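Local coordinates for protein CTP:phosphocholine Cytidylyltransferase (Streptococcus pneumoniae, PDB 1JYK) that catalyses the transfer of a cytidylyl group from CTP to phosphocholine, which yields CDP-choline and pyrophosphate, at residues Trp156-Gly161 with Arg177-Val182; Asp163-Asp168 with Asp223-Glu228. All coordinates share one frame; numbering follows the deposited sequence.

Contact 1: Trp156-Gly161 with Arg177-Val182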
ATOM      1  N   TRP A 156     -12.520  -0.380  -2.963  1.00 17.94           N
ATOM      2  CA  TRP A 156     -13.198  -0.147  -1.693  1.00 17.13           C
ATOM      3  C   TRP A 156     -13.281   1.368  -1.561  1.00 16.92           C
ATOM      4  O   TRP A 156     -12.354   2.081  -1.946  1.00 16.31           O
ATOM      5  CB  TRP A 156     -12.418  -0.738  -0.520  1.00 17.04           C
ATOM      6  CG  TRP A 156     -12.532  -2.234  -0.396  1.00 17.76           C
ATOM      7  CD1 TRP A 156     -13.078  -3.104  -1.308  1.00 17.97           C
ATOM      8  CD2 TRP A 156     -12.053  -3.045   0.687  1.00 17.09           C
ATOM      9  NE1 TRP A 156     -12.959  -4.398  -0.861  1.00 17.44           N
ATOM     10  CE2 TRP A 156     -12.335  -4.390   0.362  1.00 18.28           C
ATOM     11  CE3 TRP A 156     -11.407  -2.758   1.898  1.00 18.03           C
ATOM     12  CZ2 TRP A 156     -11.992  -5.455   1.210  1.00 18.86           C
ATOM     13  CZ3 TRP A 156     -11.070  -3.820   2.743  1.00 18.82           C
ATOM     14  CH2 TRP A 156     -11.364  -5.150   2.392  1.00 18.44           C
ATOM     15  N   PHE A 157     -14.385   1.861  -1.018  1.00 16.46           N
ATOM     16  CA  PHE A 157     -14.579   3.298  -0.900  1.00 15.75           C
ATOM     17  C   PHE A 157     -14.644   3.835   0.516  1.00 15.54           C
ATOM     18  O   PHE A 157     -15.015   3.127   1.457  1.00 15.72           O
ATOM     19  CB  PHE A 157     -15.839   3.698  -1.662  1.00 14.59           C
ATOM     20  CG  PHE A 157     -15.865   3.201  -3.072  1.00 14.41           C
ATOM     21  CD1 PHE A 157     -15.487   4.033  -4.124  1.00 14.53           C
ATOM     22  CD2 PHE A 157     -16.234   1.892  -3.350  1.00 13.21           C
ATOM     23  CE1 PHE A 157     -15.473   3.563  -5.440  1.00 14.96           C
ATOM     24  CE2 PHE A 157     -16.224   1.411  -4.656  1.00 14.98           C
ATOM     25  CZ  PHE A 157     -15.840   2.253  -5.709  1.00 15.16           C
ATOM     26  N   LEU A 158     -14.290   5.109   0.645  1.00 15.01           N
ATOM     27  CA  LEU A 158     -14.272   5.797   1.927  1.00 14.46           C
ATOM     28  C   LEU A 158     -15.534   6.624   2.162  1.00 15.36           C
ATOM     29  O   LEU A 158     -15.893   7.467   1.341  1.00 14.80           O
ATOM     30  CB  LEU A 158     -13.040   6.709   1.995  1.00 14.58           C
ATOM     31  CG  LEU A 158     -11.683   5.997   1.918  1.00 13.98           C
ATOM     32  CD1 LEU A 158     -10.618   6.960   1.409  1.00 13.03           C
ATOM     33  CD2 LEU A 158     -11.309   5.466   3.300  1.00 13.40           C
ATOM     34  N   VAL A 159     -16.195   6.384   3.288  1.00 15.24           N
ATOM     35  CA  VAL A 159     -17.403   7.126   3.640  1.00 16.15           C
ATOM     36  C   VAL A 159     -17.016   8.168   4.684  1.00 15.50           C
ATOM     37  O   VAL A 159     -16.555   7.816   5.770  1.00 16.92           O
ATOM     38  CB  VAL A 159     -18.479   6.193   4.239  1.00 15.01           C
ATOM     39  CG1 VAL A 159     -19.644   7.019   4.779  1.00 14.70           C
ATOM     40  CG2 VAL A 159     -18.955   5.206   3.181  1.00 16.82           C
ATOM     41  N   TYR A 160     -17.199   9.445   4.370  1.00 15.71           N
ATOM     42  CA  TYR A 160     -16.832  10.489   5.320  1.00 16.48           C
ATOM     43  C   TYR A 160     -17.599  11.800   5.160  1.00 17.47           C
ATOM     44  O   TYR A 160     -18.212  12.056   4.121  1.00 17.50           O
ATOM     45  CB  TYR A 160     -15.326  10.768   5.229  1.00 16.04           C
ATOM     46  CG  TYR A 160     -14.864  11.235   3.865  1.00 15.90           C
ATOM     47  CD1 TYR A 160     -14.647  12.591   3.604  1.00 16.68           C
ATOM     48  CD2 TYR A 160     -14.611  10.320   2.844  1.00 15.37           C
ATOM     49  CE1 TYR A 160     -14.183  13.027   2.354  1.00 15.86           C
ATOM     50  CE2 TYR A 160     -14.146  10.743   1.591  1.00 17.01           C
ATOM     51  CZ  TYR A 160     -13.933  12.101   1.356  1.00 16.57           C
ATOM     52  OH  TYR A 160     -13.461  12.524   0.133  1.00 16.73           O
ATOM     53  N   GLY A 161     -17.535  12.624   6.204  1.00 19.12           N
ATOM     54  CA  GLY A 161     -18.217  13.903   6.203  1.00 20.54           C
ATOM     55  C   GLY A 161     -17.283  15.102   6.180  1.00 22.53           C
ATOM     56  O   GLY A 161     -16.170  15.032   5.661  1.00 21.89           O
ATOM     57  N   ARG A 177     -14.302   8.005  -3.725  1.00 15.42           N
ATOM     58  CA  ARG A 177     -12.958   8.106  -3.168  1.00 15.67           C
ATOM     59  C   ARG A 177     -12.564   6.704  -2.711  1.00 16.38           C
ATOM     60  O   ARG A 177     -13.134   6.149  -1.771  1.00 16.82           O
ATOM     61  CB  ARG A 177     -12.952   9.076  -1.989  1.00 14.42           C
ATOM     62  CG  ARG A 177     -13.136  10.533  -2.394  1.00 14.97           C
ATOM     63  CD  ARG A 177     -11.825  11.108  -2.880  1.00 17.27           C
ATOM     64  NE  ARG A 177     -11.999  12.433  -3.457  1.00 18.10           N
ATOM     65  CZ  ARG A 177     -11.001  13.211  -3.859  1.00 19.67           C
ATOM     66  NH1 ARG A 177      -9.741  12.805  -3.750  1.00 16.20           N
ATOM     67  NH2 ARG A 177     -11.267  14.409  -4.366  1.00 19.01           N
ATOM     68  N   ILE A 178     -11.580   6.132  -3.385  1.00 16.00           N
ATOM     69  CA  ILE A 178     -11.153   4.773  -3.087  1.00 15.42           C
ATOM     70  C   ILE A 178      -9.906   4.658  -2.222  1.00 14.76           C
ATOM     71  O   ILE A 178      -9.174   5.627  -2.019  1.00 13.92           O
ATOM     72  CB  ILE A 178     -10.884   4.003  -4.412  1.00 14.31           C
ATOM     73  CG1 ILE A 178      -9.753   4.691  -5.192  1.00 14.48           C
ATOM     74  CG2 ILE A 178     -12.140   3.989  -5.275  1.00 13.16           C
ATOM     75  CD1 ILE A 178      -9.121   3.837  -6.260  1.00 15.35           C
ATOM     76  N   LEU A 179      -9.698   3.461  -1.680  1.00 15.37           N
ATOM     77  CA  LEU A 179      -8.486   3.168  -0.917  1.00 15.35           C
ATOM     78  C   LEU A 179      -7.528   3.107  -2.107  1.00 14.94           C
ATOM     79  O   LEU A 179      -7.700   2.275  -3.005  1.00 14.58           O
ATOM     80  CB  LEU A 179      -8.605   1.805  -0.229  1.00 13.91           C
ATOM     81  CG  LEU A 179      -9.100   1.899   1.215  1.00 13.17           C
ATOM     82  CD1 LEU A 179     -10.491   2.511   1.213  1.00 14.26           C
ATOM     83  CD2 LEU A 179      -9.117   0.521   1.859  1.00 13.29           C
ATOM     84  N   SER A 180      -6.544   3.998  -2.126  1.00 15.42           N
ATOM     85  CA  SER A 180      -5.643   4.104  -3.267  1.00 15.02           C
ATOM     86  C   SER A 180      -4.242   3.508  -3.207  1.00 15.93           C
ATOM     87  O   SER A 180      -3.493   3.617  -4.177  1.00 15.99           O
ATOM     88  CB  SER A 180      -5.537   5.579  -3.660  1.00 16.24           C
ATOM     89  OG  SER A 180      -6.817   6.191  -3.630  1.00 16.35           O
ATOM     90  N   GLY A 181      -3.871   2.897  -2.092  1.00 15.21           N
ATOM     91  CA  GLY A 181      -2.544   2.311  -2.029  1.00 16.04           C
ATOM     92  C   GLY A 181      -1.517   3.090  -1.236  1.00 16.22           C
ATOM     93  O   GLY A 181      -0.338   2.731  -1.227  1.00 16.81           O
ATOM     94  N   VAL A 182      -1.943   4.177  -0.598  1.00 15.05           N
ATOM     95  CA  VAL A 182      -1.053   4.969   0.243  1.00 13.55           C
ATOM     96  C   VAL A 182      -1.857   5.364   1.474  1.00 13.78           C
ATOM     97  O   VAL A 182      -2.925   5.974   1.365  1.00 13.31           O
ATOM     98  CB  VAL A 182      -0.532   6.260  -0.463  1.00 14.02           C
ATOM     99  CG1 VAL A 182       0.413   7.012   0.472  1.00 13.58           C
ATOM    100  CG2 VAL A 182       0.186   5.907  -1.762  1.00 14.27           C
TER
HETATM  101  O   HOH W   1      -9.718   0.320  -3.564  1.00 17.84           O

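Contact 2: Asp163-Asp168 with Asp223-Glu228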
ATOM      1  N   ASP A 163     -15.526  16.545   8.506  1.00 23.23           N
ATOM      2  CA  ASP A 163     -14.294  16.471   9.277  1.00 21.76           C
ATOM      3  C   ASP A 163     -13.308  15.488   8.655  1.00 21.23           C
ATOM      4  O   ASP A 163     -12.243  15.228   9.216  1.00 22.63           O
ATOM      5  CB  ASP A 163     -14.596  16.059  10.720  1.00 21.79           C
ATOM      6  CG  ASP A 163     -15.254  14.698  10.814  1.00 22.12           C
ATOM      7  OD1 ASP A 163     -15.624  14.123   9.766  1.00 23.08           O
ATOM      8  OD2 ASP A 163     -15.403  14.202  11.949  1.00 25.96           O
ATOM      9  N   TYR A 164     -13.673  14.946   7.496  1.00 20.17           N
ATOM     10  CA  TYR A 164     -12.833  13.989   6.781  1.00 19.63           C
ATOM     11  C   TYR A 164     -12.542  12.699   7.551  1.00 19.28           C
ATOM     12  O   TYR A 164     -11.639  11.943   7.193  1.00 17.57           O
ATOM     13  CB  TYR A 164     -11.524  14.667   6.365  1.00 20.25           C
ATOM     14  CG  TYR A 164     -11.766  15.785   5.383  1.00 20.03           C
ATOM     15  CD1 TYR A 164     -11.761  17.118   5.798  1.00 21.29           C
ATOM     16  CD2 TYR A 164     -12.084  15.509   4.050  1.00 19.36           C
ATOM     17  CE1 TYR A 164     -12.075  18.148   4.916  1.00 22.20           C
ATOM     18  CE2 TYR A 164     -12.400  16.530   3.157  1.00 21.34           C
ATOM     19  CZ  TYR A 164     -12.396  17.845   3.599  1.00 22.65           C
ATOM     20  OH  TYR A 164     -12.732  18.856   2.726  1.00 24.51           O
ATOM     21  N   LYS A 165     -13.314  12.438   8.603  1.00 18.72           N
ATOM     22  CA  LYS A 165     -13.124  11.224   9.386  1.00 18.28           C
ATOM     23  C   LYS A 165     -13.873  10.059   8.742  1.00 17.85           C
ATOM     24  O   LYS A 165     -15.054  10.172   8.409  1.00 17.63           O
ATOM     25  CB  LYS A 165     -13.612  11.428  10.822  1.00 19.49           C
ATOM     26  CG  LYS A 165     -13.132  10.348  11.781  1.00 21.42           C
ATOM     27  CD  LYS A 165     -13.521  10.669  13.214  1.00 23.24           C
ATOM     28  CE  LYS A 165     -12.922   9.663  14.178  1.00 24.06           C
ATOM     29  NZ  LYS A 165     -13.722   8.411  14.225  1.00 26.36           N
ATOM     30  N   VAL A 166     -13.179   8.940   8.566  1.00 16.52           N
ATOM     31  CA  VAL A 166     -13.773   7.760   7.954  1.00 16.50           C
ATOM     32  C   VAL A 166     -14.836   7.137   8.856  1.00 17.33           C
ATOM     33  O   VAL A 166     -14.548   6.703   9.978  1.00 17.29           O
ATOM     34  CB  VAL A 166     -12.700   6.698   7.632  1.00 15.97           C
ATOM     35  CG1 VAL A 166     -13.350   5.484   6.982  1.00 14.45           C
ATOM     36  CG2 VAL A 166     -11.642   7.299   6.701  1.00 15.01           C
ATOM     37  N   GLN A 167     -16.066   7.106   8.353  1.00 17.58           N
ATOM     38  CA  GLN A 167     -17.197   6.555   9.088  1.00 19.45           C
ATOM     39  C   GLN A 167     -17.396   5.095   8.730  1.00 19.67           C
ATOM     40  O   GLN A 167     -17.891   4.309   9.532  1.00 20.23           O
ATOM     41  CB  GLN A 167     -18.469   7.336   8.751  1.00 19.87           C
ATOM     42  CG  GLN A 167     -18.474   8.753   9.283  1.00 22.10           C
ATOM     43  CD  GLN A 167     -18.158   8.817  10.763  1.00 24.06           C
ATOM     44  OE1 GLN A 167     -18.482   7.902  11.515  1.00 28.38           O
ATOM     45  NE2 GLN A 167     -17.518   9.897  11.189  1.00 25.75           N
ATOM     46  N   ASP A 168     -17.004   4.739   7.513  1.00 18.74           N
ATOM     47  CA  ASP A 168     -17.144   3.377   7.036  1.00 18.78           C
ATOM     48  C   ASP A 168     -16.321   3.201   5.767  1.00 18.22           C
ATOM     49  O   ASP A 168     -15.883   4.181   5.154  1.00 18.68           O
ATOM     50  CB  ASP A 168     -18.618   3.099   6.726  1.00 19.74           C
ATOM     51  CG  ASP A 168     -18.968   1.628   6.814  1.00 21.49           C
ATOM     52  OD1 ASP A 168     -18.061   0.799   7.045  1.00 21.65           O
ATOM     53  OD2 ASP A 168     -20.163   1.302   6.652  1.00 21.72           O
ATOM     54  N   ASP A 223      -9.887   5.628  14.449  1.00 21.65           N
ATOM     55  CA  ASP A 223      -9.971   7.023  14.035  1.00 21.78           C
ATOM     56  C   ASP A 223      -9.019   7.181  12.851  1.00 21.87           C
ATOM     57  O   ASP A 223      -7.796   7.207  13.026  1.00 22.40           O
ATOM     58  CB  ASP A 223      -9.542   7.955  15.171  1.00 22.68           C
ATOM     59  CG  ASP A 223     -10.519   7.947  16.334  1.00 26.02           C
ATOM     60  OD1 ASP A 223     -11.684   7.537  16.145  1.00 27.03           O
ATOM     61  OD2 ASP A 223     -10.118   8.350  17.440  1.00 28.81           O
ATOM     62  N   VAL A 224      -9.588   7.261  11.654  1.00 19.94           N
ATOM     63  CA  VAL A 224      -8.807   7.412  10.430  1.00 18.92           C
ATOM     64  C   VAL A 224      -9.393   8.563   9.630  1.00 18.07           C
ATOM     65  O   VAL A 224     -10.606   8.764   9.608  1.00 17.77           O
ATOM     66  CB  VAL A 224      -8.853   6.137   9.560  1.00 18.34           C
ATOM     67  CG1 VAL A 224      -7.665   6.128   8.589  1.00 16.28           C
ATOM     68  CG2 VAL A 224      -8.861   4.896  10.454  1.00 18.47           C
ATOM     69  N   TYR A 225      -8.529   9.310   8.963  1.00 16.83           N
ATOM     70  CA  TYR A 225      -8.983  10.447   8.196  1.00 17.56           C
ATOM     71  C   TYR A 225      -8.633  10.337   6.731  1.00 17.22           C
ATOM     72  O   TYR A 225      -7.788   9.538   6.345  1.00 18.61           O
ATOM     73  CB  TYR A 225      -8.403  11.717   8.803  1.00 17.87           C
ATOM     74  CG  TYR A 225      -8.890  11.917  10.208  1.00 20.95           C
ATOM     75  CD1 TYR A 225      -8.330  11.206  11.267  1.00 20.66           C
ATOM     76  CD2 TYR A 225      -9.946  12.789  10.480  1.00 22.02           C
ATOM     77  CE1 TYR A 225      -8.809  11.360  12.560  1.00 22.57           C
ATOM     78  CE2 TYR A 225     -10.430  12.947  11.769  1.00 22.64           C
ATOM     79  CZ  TYR A 225      -9.858  12.231  12.800  1.00 23.02           C
ATOM     80  OH  TYR A 225     -10.327  12.403  14.077  1.00 27.95           O
ATOM     81  N   VAL A 226      -9.300  11.145   5.915  1.00 16.26           N
ATOM     82  CA  VAL A 226      -9.081  11.130   4.482  1.00 16.23           C
ATOM     83  C   VAL A 226      -8.356  12.376   3.988  1.00 17.34           C
ATOM     84  O   VAL A 226      -8.713  13.498   4.350  1.00 16.87           O
ATOM     85  CB  VAL A 226     -10.428  11.008   3.726  1.00 15.79           C
ATOM     86  CG1 VAL A 226     -10.194  10.982   2.223  1.00 16.04           C
ATOM     87  CG2 VAL A 226     -11.153   9.747   4.159  1.00 16.34           C
ATOM     88  N   GLU A 227      -7.324  12.162   3.176  1.00 17.07           N
ATOM     89  CA  GLU A 227      -6.570  13.248   2.576  1.00 17.62           C
ATOM     90  C   GLU A 227      -6.916  13.144   1.098  1.00 16.99           C
ATOM     91  O   GLU A 227      -6.430  12.258   0.401  1.00 16.38           O
ATOM     92  CB  GLU A 227      -5.073  13.043   2.791  1.00 21.12           C
ATOM     93  CG  GLU A 227      -4.185  14.049   2.064  1.00 26.70           C
ATOM     94  CD  GLU A 227      -4.284  15.455   2.630  1.00 30.88           C
ATOM     95  OE1 GLU A 227      -4.632  15.606   3.825  1.00 32.31           O
ATOM     96  OE2 GLU A 227      -4.014  16.411   1.873  1.00 33.82           O
ATOM     97  N   GLU A 228      -7.785  14.036   0.632  1.00 16.83           N
ATOM     98  CA  GLU A 228      -8.223  14.028  -0.753  1.00 17.29           C
ATOM     99  C   GLU A 228      -7.109  14.415  -1.713  1.00 18.74           C
ATOM    100  O   GLU A 228      -6.585  15.526  -1.658  1.00 19.71           O
ATOM    101  CB  GLU A 228      -9.407  14.974  -0.922  1.00 17.36           C
ATOM    102  CG  GLU A 228     -10.588  14.614  -0.039  1.00 19.88           C
ATOM    103  CD  GLU A 228     -11.827  15.434  -0.349  1.00 21.92           C
ATOM    104  OE1 GLU A 228     -11.669  16.618  -0.711  1.00 22.53           O
ATOM    105  OE2 GLU A 228     -12.951  14.901  -0.229  1.00 21.79           O
TER
HETATM  106  O   HOH W   2     -13.381  18.616   0.182  1.00 36.33           O
HETATM  107  O   HOH W   3     -12.514   6.859  11.719  1.00 19.75           O

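Contact 1: Trp156-Gly161 with Arg177-Val182
A single beta bridge pairs F157, on the first strand of a small antiparallel two-stranded sheet, with I178, just past the short strand 176-177. Two backbone hydrogen bonds make it. L158 N gives to R177 O at 2.9 Å, and L179 N gives to W156 O at 3.0 Å. F157 and I178 are thus a non-hydrogen-bonded pair of antiparallel type. Each acceptor also takes a CA-H...O contact, W156 O from I178 and R177 O from F157. A water fills the other half of the W156-L179 pair. It accepts from W156 N and donates to L179 O, in place of a second direct bond. Apolar side chains pack beside the bridge. I178 CG2 comes obliquely to the F157 ring, 3.4 Å from F157 CE1. L179 splits its two methyls: CD1 lies 3.7 Å from L158 CD2, and CD2 lies 4.0 Å from W156 CE3. Y160 reaches R177 by its hydroxyl end, with Y160 OH 3.2 Å from R177 CG. The R177 chain turns about its CB-CG bond (chi2 -81°), and its guanidinium stands 72° to the tyrosine ring. The polar ends are held outside the pair: Y160 OH by E228, and R177 NH1 by the carbonyls of S146 and L229. The contact therefore divides its work: backbone bonds make the join, apolar groups pack beside it, and Y160 and R177 touch while their polar atoms bond to other residues.

Contact 2: Asp163-Asp168 with Asp223-Glu228
Y164, K165 and V166 meet strand 224-228 through one beta bridge, K165 with Y225. V226 N gives to Y164 O at 2.8 Å, and V166 N gives to V224 O at 2.8 Å. This makes K165 and Y225 a non-hydrogen-bonded pair of antiparallel type. K165 makes two of the side-chain contacts. Its CG lies over one face of the Y225 ring, 4.1 Å from the centroid, a CH-pi contact. With CG anti to the backbone N (chi1 -165°), the chain runs out along this ring and bends only at its end, where K165 NZ forms a salt bridge to D223 OD1 at 2.9 Å. The ammonium comes from above the carboxylate plane. V166 CG2 packs 3.6 Å from V226 CG2. Y164 points its ring edge at the E228 carboxylate, with Y164 CE2 3.7 Å from E228 CD and the two planes 75° apart.

Waters and a turn form the next shell. One water accepts from K165 NZ and V224 N and lies 2.7 Å from V166 O. Another joins Y164 OH to E228 OE1. The other carboxylate oxygen of E228 is taken by Y160. D163 OD1 accepts from K165 N in an Asx turn, which leads the chain into K165, the bridged residue. R141 makes a cation-pi contact with Y225. Further out, strand 224-228 runs parallel to strand 142-149, with V224 against S142 and Y144. V166 and V226 both pack on L158 of strand 157-160, and I219 also touches V166.

In the fold
Strand 142-149 is followed by strand 157-160, in the first of the contact segments, which turns into strand 166-170, its antiparallel partner. The chain then reaches 177-182, where contact 1 closes a short loop holding six strand residues and no helix. Contact 2 closes a longer loop, from 163-168 through helices 187-201 and 213-216 to 223-228. The segments alternate, so the two closures cross rather than nest. The centres of contacts 1 and 2 lie about 9 Å apart, and Y160 and E228 join them directly. Together they attach both strands of the small sheet to the mixed sheet, where 176-177 and 224-228 each pair with strand 142-149.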